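Enterobactin synthetase component F-related protein (Vibrio cholerae serotype O1, PDB 4OXI) probably uses ATP to activate glycine as glycyl-adenylate, in a lipopolysaccharide modification pathway behind resistance to antimicrobial peptides. Local coordinates at residues Y360-C365 / L417-K422; I232-S237 / Q423-Y428; F266-H271 / C365-T370. All blocks are in the same frame, centred on the assembly; numbering follows the deposited sequence.

Contact 1: residues Y360-C365 / L417-K422. With GAP (glycyl-adenosine-5'-phosphate), chain B.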
loop_
_atom_site.group_PDB
_atom_site.type_symbol
_atom_site.label_atom_id
_atom_site.label_comp_id
_atom_site.label_asym_id
_atom_site.label_seq_id
_atom_site.Cartn_x
_atom_site.Cartn_y
_atom_site.Cartn_z
ATOM N N TYR A 360 1.225 -11.887 -4.126
ATOM C CA TYR A 360 2.134 -11.788 -2.987
ATOM C C TYR A 360 3.284 -10.821 -3.253
ATOM O O TYR A 360 3.843 -10.785 -4.350
ATOM C CB TYR A 360 2.706 -13.169 -2.564
ATOM C CG TYR A 360 4.016 -13.036 -1.811
ATOM C CD1 TYR A 360 4.039 -12.940 -0.418
ATOM C CD2 TYR A 360 5.231 -12.957 -2.490
ATOM C CE1 TYR A 360 5.242 -12.776 0.269
ATOM C CE2 TYR A 360 6.429 -12.778 -1.813
ATOM C CZ TYR A 360 6.429 -12.700 -0.437
ATOM O OH TYR A 360 7.629 -12.533 0.232
ATOM N N GLY A 361 3.661 -10.072 -2.219
ATOM C CA GLY A 361 4.864 -9.270 -2.248
ATOM C C GLY A 361 4.861 -8.226 -1.142
ATOM O O GLY A 361 3.795 -7.848 -0.634
ATOM N N PRO A 362 6.057 -7.774 -0.745
ATOM C CA PRO A 362 6.203 -6.720 0.258
ATOM C C PRO A 362 6.342 -5.363 -0.420
ATOM O O PRO A 362 6.669 -5.289 -1.616
ATOM C CB PRO A 362 7.512 -7.098 0.950
ATOM C CG PRO A 362 8.340 -7.682 -0.164
ATOM C CD PRO A 362 7.353 -8.389 -1.089
ATOM N N THR A 363 6.099 -4.301 0.339
ATOM C CA THR A 363 6.222 -2.950 -0.175
ATOM C C THR A 363 7.623 -2.729 -0.724
ATOM O O THR A 363 7.806 -2.000 -1.707
ATOM C CB THR A 363 5.901 -1.938 0.938
ATOM O OG1 THR A 363 4.563 -2.181 1.409
ATOM C CG2 THR A 363 6.019 -0.486 0.436
ATOM N N GLU A 364 8.604 -3.382 -0.102
ATOM C CA GLU A 364 10.013 -3.259 -0.502
ATOM C C GLU A 364 10.275 -3.736 -1.940
ATOM O O GLU A 364 11.299 -3.397 -2.543
ATOM C CB GLU A 364 10.907 -4.033 0.475
ATOM C CG GLU A 364 11.103 -3.348 1.842
ATOM C CD GLU A 364 10.003 -3.681 2.870
ATOM O OE1 GLU A 364 8.924 -4.181 2.468
ATOM O OE2 GLU A 364 10.224 -3.460 4.092
ATOM N N CYS A 365 9.359 -4.531 -2.488
ATOM C CA CYS A 365 9.531 -5.024 -3.845
ATOM C C CYS A 365 8.369 -4.607 -4.755
ATOM O O CYS A 365 7.986 -5.361 -5.651
ATOM C CB CYS A 365 9.710 -6.550 -3.871
ATOM S SG CYS A 365 10.644 -7.152 -5.339
ATOM N N LEU A 417 12.198 -16.796 1.642
ATOM C CA LEU A 417 12.117 -16.288 0.276
ATOM C C LEU A 417 12.971 -15.041 0.106
ATOM O O LEU A 417 12.904 -14.125 0.930
ATOM C CB LEU A 417 10.661 -15.961 -0.065
ATOM C CG LEU A 417 10.333 -15.616 -1.513
ATOM C CD1 LEU A 417 10.703 -16.776 -2.395
ATOM C CD2 LEU A 417 8.844 -15.289 -1.668
ATOM N N LEU A 418 13.767 -15.005 -0.965
ATOM C CA LEU A 418 14.594 -13.852 -1.274
ATOM C C LEU A 418 14.088 -13.237 -2.569
ATOM O O LEU A 418 13.699 -13.954 -3.489
ATOM C CB LEU A 418 16.055 -14.262 -1.457
ATOM C CG LEU A 418 16.758 -14.962 -0.298
ATOM C CD1 LEU A 418 18.207 -15.239 -0.652
ATOM C CD2 LEU A 418 16.680 -14.112 0.944
ATOM N N LEU A 419 14.091 -11.907 -2.641
ATOM C CA LEU A 419 13.554 -11.218 -3.806
ATOM C C LEU A 419 14.651 -10.416 -4.496
ATOM O O LEU A 419 15.569 -9.902 -3.844
ATOM C CB LEU A 419 12.408 -10.288 -3.384
ATOM C CG LEU A 419 11.343 -10.948 -2.509
ATOM C CD1 LEU A 419 10.367 -9.911 -2.007
ATOM C CD2 LEU A 419 10.605 -12.031 -3.283
ATOM N N SER A 420 14.554 -10.299 -5.812
ATOM C CA SER A 420 15.464 -9.443 -6.557
ATOM C C SER A 420 14.785 -8.998 -7.839
ATOM O O SER A 420 13.662 -9.407 -8.128
ATOM C CB SER A 420 16.740 -10.201 -6.905
ATOM O OG SER A 420 16.432 -11.284 -7.767
ATOM N N GLY A 421 15.459 -8.159 -8.618
ATOM C CA GLY A 421 14.916 -7.796 -9.911
ATOM C C GLY A 421 14.552 -6.331 -9.988
ATOM O O GLY A 421 14.883 -5.539 -9.091
ATOM N N LYS A 422 13.851 -5.979 -11.063
ATOM C CA LYS A 422 13.521 -4.589 -11.364
ATOM C C LYS A 422 12.509 -3.942 -10.411
ATOM O O LYS A 422 12.436 -2.717 -10.346
ATOM C CB LYS A 422 13.041 -4.461 -12.817
ATOM C CG LYS A 422 14.178 -4.384 -13.845
ATOM C CD LYS A 422 13.688 -4.699 -15.259
ATOM C CE LYS A 422 13.355 -6.179 -15.397
ATOM N NZ LYS A 422 12.393 -6.466 -16.508
HETATM N N GAP B . 2.422 -4.939 -1.089
HETATM C CA GAP B . 1.310 -5.781 -0.558
HETATM C C GAP B . 1.515 -5.901 0.940
HETATM O O GAP B . 0.745 -6.505 1.663
HETATM P PA GAP B . 3.140 -5.169 3.033
HETATM O O1A GAP B . 4.578 -4.720 2.949
HETATM O O2A GAP B . 2.122 -4.368 3.827
HETATM O O3A GAP B . 2.696 -5.266 1.496
HETATM C "C5'" GAP B . 4.166 -7.583 3.061
HETATM O "O5'" GAP B . 3.175 -6.686 3.566
HETATM C "C4'" GAP B . 4.023 -8.916 3.767
HETATM O "O4'" GAP B . 2.661 -9.343 3.704
HETATM C "C3'" GAP B . 4.778 -10.035 3.086
HETATM O "O3'" GAP B . 6.148 -10.053 3.487
HETATM C "C2'" GAP B . 4.003 -11.260 3.538
HETATM O "O2'" GAP B . 4.328 -11.582 4.882
HETATM C "C1'" GAP B . 2.583 -10.766 3.639
HETATM N N9 GAP B . 1.845 -11.145 2.413
HETATM C C8 GAP B . 1.637 -10.351 1.346
HETATM N N7 GAP B . 0.910 -10.989 0.396
HETATM C C5 GAP B . 0.653 -12.232 0.859
HETATM C C6 GAP B . -0.051 -13.426 0.348
HETATM N N6 GAP B . -0.664 -13.407 -0.866
HETATM N N1 GAP B . -0.078 -14.520 1.145
HETATM C C2 GAP B . 0.518 -14.545 2.360
HETATM N N3 GAP B . 1.176 -13.490 2.879
HETATM C C4 GAP B . 1.270 -12.328 2.190
#
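The side chain of Tyr360 leaves with CG anti to the backbone N (chi1 157°), which carries its ring out to Leu417, while Leu419 turns CG beside its own N (chi1 -50°) and aims CD1 at the ring of Pro362. Tyr360 and Leu417 come from opposite directions: CD2 of Leu417 lies obliquely to the phenol, 3.5 Å from Tyr360 CE2, and also reaches CZ and OH. Leu419 CD2 stands farther off, at the edge of the same ring. Leu419 CD1 comes head-on to the CG-CD side of the Pro362 ring, 3.5 Å from Pro362 CD, a tight fit for two carbons. The same methyl has Cys365 CB 3.9 Å away, so one leucine branch is shared by two residues of the loop.

Across the loop from these leucines is the glycyl-adenylate. Tyr360 meets the adenine C5 edge-on, its CD1 3.7 Å from that atom. Thr363 grips phosphate oxygen O1A twice, through its N at 3.0 Å and its OG1 also at 3.0 Å. Gly361 O receives a weak bond from the glycyl nitrogen, and the backbone angles of Gly361 call for glycine. Tyr-Gly-Pro-Thr-Glu is the A5 core motif of adenylation domains. The phenol OH is held by Asp452 and Glu364 is bridged to Arg477. The loop follows strand 356-360 and leads to strand 370-373, packing on strand 416-419, which itself lies between strands 394-397 and 445-457.

Contact 2: residues I232-S237 / Q423-Y428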
loop_
_atom_site.group_PDB
_atom_site.type_symbol
_atom_site.label_atom_id
_atom_site.label_comp_id
_atom_site.label_asym_id
_atom_site.label_seq_id
_atom_site.Cartn_x
_atom_site.Cartn_y
_atom_site.Cartn_z
ATOM N N ILE A 232 10.351 3.670 2.438
ATOM C CA ILE A 232 10.617 2.893 1.248
ATOM C C ILE A 232 10.295 3.754 0.042
ATOM O O ILE A 232 9.127 4.088 -0.206
ATOM C CB ILE A 232 9.733 1.651 1.242
ATOM C CG1 ILE A 232 10.106 0.741 2.416
ATOM C CG2 ILE A 232 9.849 0.907 -0.068
ATOM C CD1 ILE A 232 9.071 -0.335 2.684
ATOM N N ALA A 233 11.335 4.133 -0.690
ATOM C CA ALA A 233 11.177 4.962 -1.863
ATOM C C ALA A 233 11.177 4.067 -3.102
ATOM O O ALA A 233 12.147 3.360 -3.356
ATOM C CB ALA A 233 12.296 5.990 -1.933
ATOM N N VAL A 234 10.084 4.109 -3.860
ATOM C CA VAL A 234 9.882 3.260 -5.020
ATOM C C VAL A 234 10.108 4.090 -6.288
ATOM O O VAL A 234 9.516 5.160 -6.457
ATOM C CB VAL A 234 8.449 2.685 -5.014
ATOM C CG1 VAL A 234 8.149 1.933 -6.312
ATOM C CG2 VAL A 234 8.249 1.776 -3.808
ATOM N N SER A 235 10.976 3.613 -7.173
ATOM C CA SER A 235 11.368 4.404 -8.349
ATOM C C SER A 235 10.352 4.276 -9.460
ATOM O O SER A 235 9.488 3.403 -9.420
ATOM C CB SER A 235 12.703 3.912 -8.891
ATOM O OG SER A 235 12.512 2.631 -9.453
ATOM N N TYR A 236 10.453 5.137 -10.469
ATOM C CA TYR A 236 9.611 4.974 -11.651
ATOM C C TYR A 236 9.837 3.632 -12.331
ATOM O O TYR A 236 8.871 2.989 -12.748
ATOM C CB TYR A 236 9.764 6.150 -12.630
ATOM C CG TYR A 236 8.966 7.352 -12.179
ATOM C CD1 TYR A 236 7.629 7.489 -12.534
ATOM C CD2 TYR A 236 9.534 8.323 -11.363
ATOM C CE1 TYR A 236 6.880 8.575 -12.118
ATOM C CE2 TYR A 236 8.799 9.415 -10.938
ATOM C CZ TYR A 236 7.465 9.532 -11.323
ATOM O OH TYR A 236 6.715 10.609 -10.905
ATOM N N SER A 237 11.087 3.180 -12.432
ATOM C CA SER A 237 11.307 1.885 -13.095
ATOM C C SER A 237 10.763 0.721 -12.258
ATOM O O SER A 237 10.238 -0.230 -12.822
ATOM C CB SER A 237 12.771 1.653 -13.490
ATOM O OG SER A 237 13.604 1.621 -12.351
ATOM N N GLN A 423 11.752 -4.743 -9.660
ATOM C CA GLN A 423 10.787 -4.179 -8.701
ATOM C C GLN A 423 11.376 -3.927 -7.316
ATOM O O GLN A 423 10.741 -3.302 -6.474
ATOM C CB GLN A 423 9.554 -5.082 -8.569
ATOM C CG GLN A 423 8.646 -5.041 -9.781
ATOM C CD GLN A 423 7.562 -6.064 -9.702
ATOM O OE1 GLN A 423 7.253 -6.719 -10.688
ATOM N NE2 GLN A 423 6.962 -6.211 -8.523
ATOM N N LEU A 424 12.585 -4.417 -7.074
ATOM C CA LEU A 424 13.198 -4.267 -5.761
ATOM C C LEU A 424 13.721 -2.848 -5.574
ATOM O O LEU A 424 14.378 -2.314 -6.468
ATOM C CB LEU A 424 14.342 -5.265 -5.590
ATOM C CG LEU A 424 14.963 -5.247 -4.190
ATOM C CD1 LEU A 424 13.923 -5.639 -3.181
ATOM C CD2 LEU A 424 16.187 -6.161 -4.092
ATOM N N VAL A 425 13.417 -2.228 -4.428
ATOM C CA VAL A 425 13.961 -0.898 -4.102
ATOM C C VAL A 425 15.452 -0.991 -3.722
ATOM O O VAL A 425 15.951 -2.080 -3.439
ATOM C CB VAL A 425 13.192 -0.238 -2.927
ATOM C CG1 VAL A 425 11.697 -0.073 -3.263
ATOM C CG2 VAL A 425 13.349 -1.059 -1.671
ATOM N N LYS A 426 16.147 0.143 -3.689
ATOM C CA LYS A 426 17.584 0.170 -3.406
ATOM C C LYS A 426 17.907 -0.236 -1.981
ATOM O O LYS A 426 19.011 -0.693 -1.695
ATOM C CB LYS A 426 18.151 1.578 -3.614
ATOM C CG LYS A 426 18.004 2.144 -5.019
ATOM C CD LYS A 426 18.835 1.364 -6.014
ATOM C CE LYS A 426 18.668 1.916 -7.431
ATOM N NZ LYS A 426 19.271 0.990 -8.442
ATOM N N GLY A 427 16.950 -0.040 -1.087
ATOM C CA GLY A 427 17.165 -0.216 0.340
ATOM C C GLY A 427 16.194 0.722 1.026
ATOM O O GLY A 427 15.305 1.280 0.377
ATOM N N TYR A 428 16.341 0.901 2.327
ATOM C CA TYR A 428 15.483 1.837 3.037
ATOM C C TYR A 428 16.083 3.237 2.929
ATOM O O TYR A 428 17.301 3.401 2.870
ATOM C CB TYR A 428 15.316 1.408 4.497
ATOM C CG TYR A 428 14.640 0.054 4.654
ATOM C CD1 TYR A 428 13.270 -0.090 4.445
ATOM C CD2 TYR A 428 15.365 -1.078 5.001
ATOM C CE1 TYR A 428 12.637 -1.327 4.580
ATOM C CE2 TYR A 428 14.739 -2.319 5.149
ATOM C CZ TYR A 428 13.375 -2.431 4.929
ATOM O OH TYR A 428 12.741 -3.649 5.058
HETATM O O HOH W 1 14.076 3.502 -0.193
HETATM O O HOH W 2 14.857 2.842 -3.753
#
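Apolar contacts centre on Val425. With CG1 anti to its carbonyl carbon (chi1 -59°), Val425 presents that methyl to Ile232, Val234 and the carbonyl of Ala233. It meets Ile232 CG2 at 3.8 Å, the two side chains crossing at about a right angle, and Val234 CG2 at 4.0 Å. It also rests against the backbone, 3.5 Å from Ala233 O. Tyr428 runs alongside Ile232, pointing the same way, and the isoleucine CG1 sits at the edge of the phenol ring, 3.8 Å from Tyr428 CD1.

The polar links are indirect and use two waters. One accepts from Ala233 N and donates to Gly427 O, 2.6 Å from that oxygen. The other donates to Ala233 O at 2.8 Å and accepts from Lys426 N. Both backbone polar atoms of Ala233 are thereby bridged to the backbone of Gly427 and Lys426.

Tyr428 OH is held by Glu364. Strand 230-235 pairs antiparallel with strand 216-222 through Ile232 and Val234; the turn between these strands corresponds to the phosphate-binding loop of the adenylation family. Loop 423-428 packs along strand 230-235, touching helix 236-249 and strand 445-457.

Contact 3: residues F266-H271 / C365-T370. With GAP (glycyl-adenosine-5'-phosphate), chain B.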
loop_
_atom_site.group_PDB
_atom_site.type_symbol
_atom_site.label_atom_id
_atom_site.label_comp_id
_atom_site.label_asym_id
_atom_site.label_seq_id
_atom_site.Cartn_x
_atom_site.Cartn_y
_atom_site.Cartn_z
ATOM N N PHE A 266 -1.056 2.594 1.653
ATOM C CA PHE A 266 -0.809 1.155 1.425
ATOM C C PHE A 266 -0.583 1.005 -0.079
ATOM O O PHE A 266 -1.358 1.567 -0.877
ATOM C CB PHE A 266 -2.051 0.349 1.848
ATOM C CG PHE A 266 -1.838 -1.146 1.929
ATOM C CD1 PHE A 266 -0.557 -1.700 1.926
ATOM C CD2 PHE A 266 -2.932 -2.007 2.007
ATOM C CE1 PHE A 266 -0.365 -3.087 1.999
ATOM C CE2 PHE A 266 -2.752 -3.399 2.082
ATOM C CZ PHE A 266 -1.466 -3.935 2.080
ATOM N N ASP A 267 0.460 0.277 -0.486
ATOM C CA ASP A 267 0.794 0.259 -1.911
ATOM C C ASP A 267 -0.218 -0.451 -2.829
ATOM O O ASP A 267 -0.144 -0.306 -4.045
ATOM C CB ASP A 267 2.248 -0.174 -2.183
ATOM C CG ASP A 267 2.501 -1.648 -1.899
ATOM O OD1 ASP A 267 1.554 -2.384 -1.526
ATOM O OD2 ASP A 267 3.668 -2.080 -2.076
ATOM N N LEU A 268 -1.173 -1.184 -2.258
ATOM C CA LEU A 268 -2.288 -1.710 -3.058
ATOM C C LEU A 268 -3.042 -0.592 -3.767
ATOM O O LEU A 268 -3.611 -0.811 -4.842
ATOM C CB LEU A 268 -3.264 -2.514 -2.206
ATOM C CG LEU A 268 -2.724 -3.790 -1.541
ATOM C CD1 LEU A 268 -3.883 -4.649 -1.047
ATOM C CD2 LEU A 268 -1.848 -4.589 -2.498
ATOM N N SER A 269 -3.040 0.609 -3.191
ATOM C CA SER A 269 -3.764 1.709 -3.810
ATOM C C SER A 269 -3.026 2.162 -5.059
ATOM O O SER A 269 -3.639 2.625 -6.013
ATOM C CB SER A 269 -3.920 2.884 -2.853
ATOM O OG SER A 269 -2.651 3.432 -2.539
ATOM N N VAL A 270 -1.709 2.021 -5.049
ATOM C CA VAL A 270 -0.904 2.344 -6.219
ATOM C C VAL A 270 -1.268 1.438 -7.382
ATOM O O VAL A 270 -1.393 1.879 -8.521
ATOM C CB VAL A 270 0.585 2.176 -5.918
ATOM C CG1 VAL A 270 1.412 2.422 -7.184
ATOM C CG2 VAL A 270 0.984 3.130 -4.800
ATOM N N HIS A 271 -1.452 0.161 -7.090
ATOM C CA HIS A 271 -1.943 -0.767 -8.104
ATOM C C HIS A 271 -3.293 -0.283 -8.666
ATOM O O HIS A 271 -3.429 -0.106 -9.882
ATOM C CB HIS A 271 -2.036 -2.163 -7.494
ATOM C CG HIS A 271 -2.875 -3.124 -8.275
ATOM N ND1 HIS A 271 -2.347 -4.240 -8.888
ATOM C CD2 HIS A 271 -4.209 -3.167 -8.504
ATOM C CE1 HIS A 271 -3.315 -4.917 -9.474
ATOM N NE2 HIS A 271 -4.456 -4.293 -9.251
ATOM N N CYS A 365 9.359 -4.531 -2.488
ATOM C CA CYS A 365 9.531 -5.024 -3.845
ATOM C C CYS A 365 8.369 -4.607 -4.755
ATOM O O CYS A 365 7.986 -5.361 -5.651
ATOM C CB CYS A 365 9.710 -6.550 -3.871
ATOM S SG CYS A 365 10.644 -7.152 -5.339
ATOM N N THR A 366 7.826 -3.414 -4.512
ATOM C CA THR A 366 6.813 -2.795 -5.375
ATOM C C THR A 366 5.544 -3.635 -5.528
ATOM O O THR A 366 5.332 -4.287 -6.556
ATOM C CB THR A 366 7.402 -2.421 -6.759
ATOM O OG1 THR A 366 8.610 -1.683 -6.556
ATOM C CG2 THR A 366 6.433 -1.542 -7.557
ATOM N N ILE A 367 4.709 -3.596 -4.490
ATOM C CA ILE A 367 3.336 -4.129 -4.499
ATOM C C ILE A 367 3.216 -5.663 -4.442
ATOM O O ILE A 367 2.966 -6.229 -3.373
ATOM C CB ILE A 367 2.518 -3.560 -5.660
ATOM C CG1 ILE A 367 2.733 -2.042 -5.770
ATOM C CG2 ILE A 367 1.043 -3.903 -5.485
ATOM C CD1 ILE A 367 2.029 -1.411 -6.987
ATOM N N ALA A 368 3.381 -6.339 -5.575
ATOM C CA ALA A 368 3.362 -7.798 -5.578
ATOM C C ALA A 368 4.429 -8.309 -6.520
ATOM O O ALA A 368 4.687 -7.685 -7.556
ATOM C CB ALA A 368 1.982 -8.324 -6.004
ATOM N N VAL A 369 5.021 -9.456 -6.196
ATOM C CA VAL A 369 6.076 -10.010 -7.040
ATOM C C VAL A 369 5.726 -11.403 -7.570
ATOM O O VAL A 369 6.309 -11.866 -8.551
ATOM C CB VAL A 369 7.454 -10.008 -6.312
ATOM C CG1 VAL A 369 7.458 -10.991 -5.169
ATOM C CG2 VAL A 369 8.586 -10.305 -7.279
ATOM N N THR A 370 4.768 -12.072 -6.931
ATOM C CA THR A 370 4.254 -13.319 -7.472
ATOM C C THR A 370 2.743 -13.297 -7.513
ATOM O O THR A 370 2.097 -12.446 -6.883
ATOM C CB THR A 370 4.659 -14.540 -6.631
ATOM O OG1 THR A 370 3.900 -14.541 -5.413
ATOM C CG2 THR A 370 6.166 -14.536 -6.319
HETATM N N GAP B . 2.422 -4.939 -1.089
HETATM C CA GAP B . 1.310 -5.781 -0.558
HETATM C C GAP B . 1.515 -5.901 0.940
HETATM O O GAP B . 0.745 -6.505 1.663
HETATM P PA GAP B . 3.140 -5.169 3.033
HETATM O O1A GAP B . 4.578 -4.720 2.949
HETATM O O2A GAP B . 2.122 -4.368 3.827
HETATM O O3A GAP B . 2.696 -5.266 1.496
HETATM C "C5'" GAP B . 4.166 -7.583 3.061
HETATM O "O5'" GAP B . 3.175 -6.686 3.566
HETATM C "C4'" GAP B . 4.023 -8.916 3.767
HETATM O "O4'" GAP B . 2.661 -9.343 3.704
HETATM C "C3'" GAP B . 4.778 -10.035 3.086
HETATM O "O3'" GAP B . 6.148 -10.053 3.487
HETATM C "C2'" GAP B . 4.003 -11.260 3.538
HETATM O "O2'" GAP B . 4.328 -11.582 4.882
HETATM C "C1'" GAP B . 2.583 -10.766 3.639
HETATM N N9 GAP B . 1.845 -11.145 2.413
HETATM C C8 GAP B . 1.637 -10.351 1.346
HETATM N N7 GAP B . 0.910 -10.989 0.396
HETATM C C5 GAP B . 0.653 -12.232 0.859
HETATM C C6 GAP B . -0.051 -13.426 0.348
HETATM N N6 GAP B . -0.664 -13.407 -0.866
HETATM N N1 GAP B . -0.078 -14.520 1.145
HETATM C C2 GAP B . 0.518 -14.545 2.360
HETATM N N3 GAP B . 1.176 -13.490 2.879
HETATM C C4 GAP B . 1.270 -12.328 2.190
#
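Asp267, in segment 266-271, comes within 5.7 Å (CA to CA) of Ile367, whose backbone takes an unusual positive phi of 75° in an irregular loop. Between them lies a weak, bent bond: Ile367 N gives to Asp267 OD2 at 3.0 Å, with an angle of 124° at the hydrogen. The other carboxylate oxygen is used differently. Asp267 OD1 accepts from the glycyl nitrogen at 2.7 Å, and Ile367 O accepts from the same nitrogen, also at 2.7 Å, so the two segments hold the amino group jointly. The carboxylate would probably steady a positive charge there.

The Ile367 side chain packs on Val270, His271 and Leu268. Its CD1 is 3.9 Å from Val270 CG1, the two side chains crossing obliquely, while its CG2 packs against His271 CB and, 4.2 Å away, Leu268 CD2. Leu268 CD2 also faces the glycyl CA. Leu268 CG lies over one face of the Phe266 ring, displaced toward its rim, and the glycyl carbonyl oxygen is in plane at the ring's edge.

His271 ND1 is hydrogen-bonded to Tyr242 and Thr366 OG1 to Gln423 O. An aspartate and a backbone carbonyl sharing the substrate's amino group are the signature of the amino-acid pocket in adenylation domains, here occupied by glycine.

In the fold
All three contacts are buried, and contact 3 lies nearest the centre of the chain. Contacts 1 and 3 share Cys365 and use successive parts of the loop between strands 356-360 and 370-373, joined by backbone bonds of Tyr360 with Val369 and Thr370; both touch the glycyl-adenylate, the first mainly at its base and phosphate, the second mainly at its glycyl amino group. Contact 2 stands one layer back, its Ile232 side chain about 6 Å from the ligand, and meets contact 1 through Glu364 and contact 3 through Gln423. Chemistry follows position: purely apolar between the segments of contact 1, apolar with water bridges in contact 2, and an isoleucine in an apolar setting beside a carboxylate in contact 3.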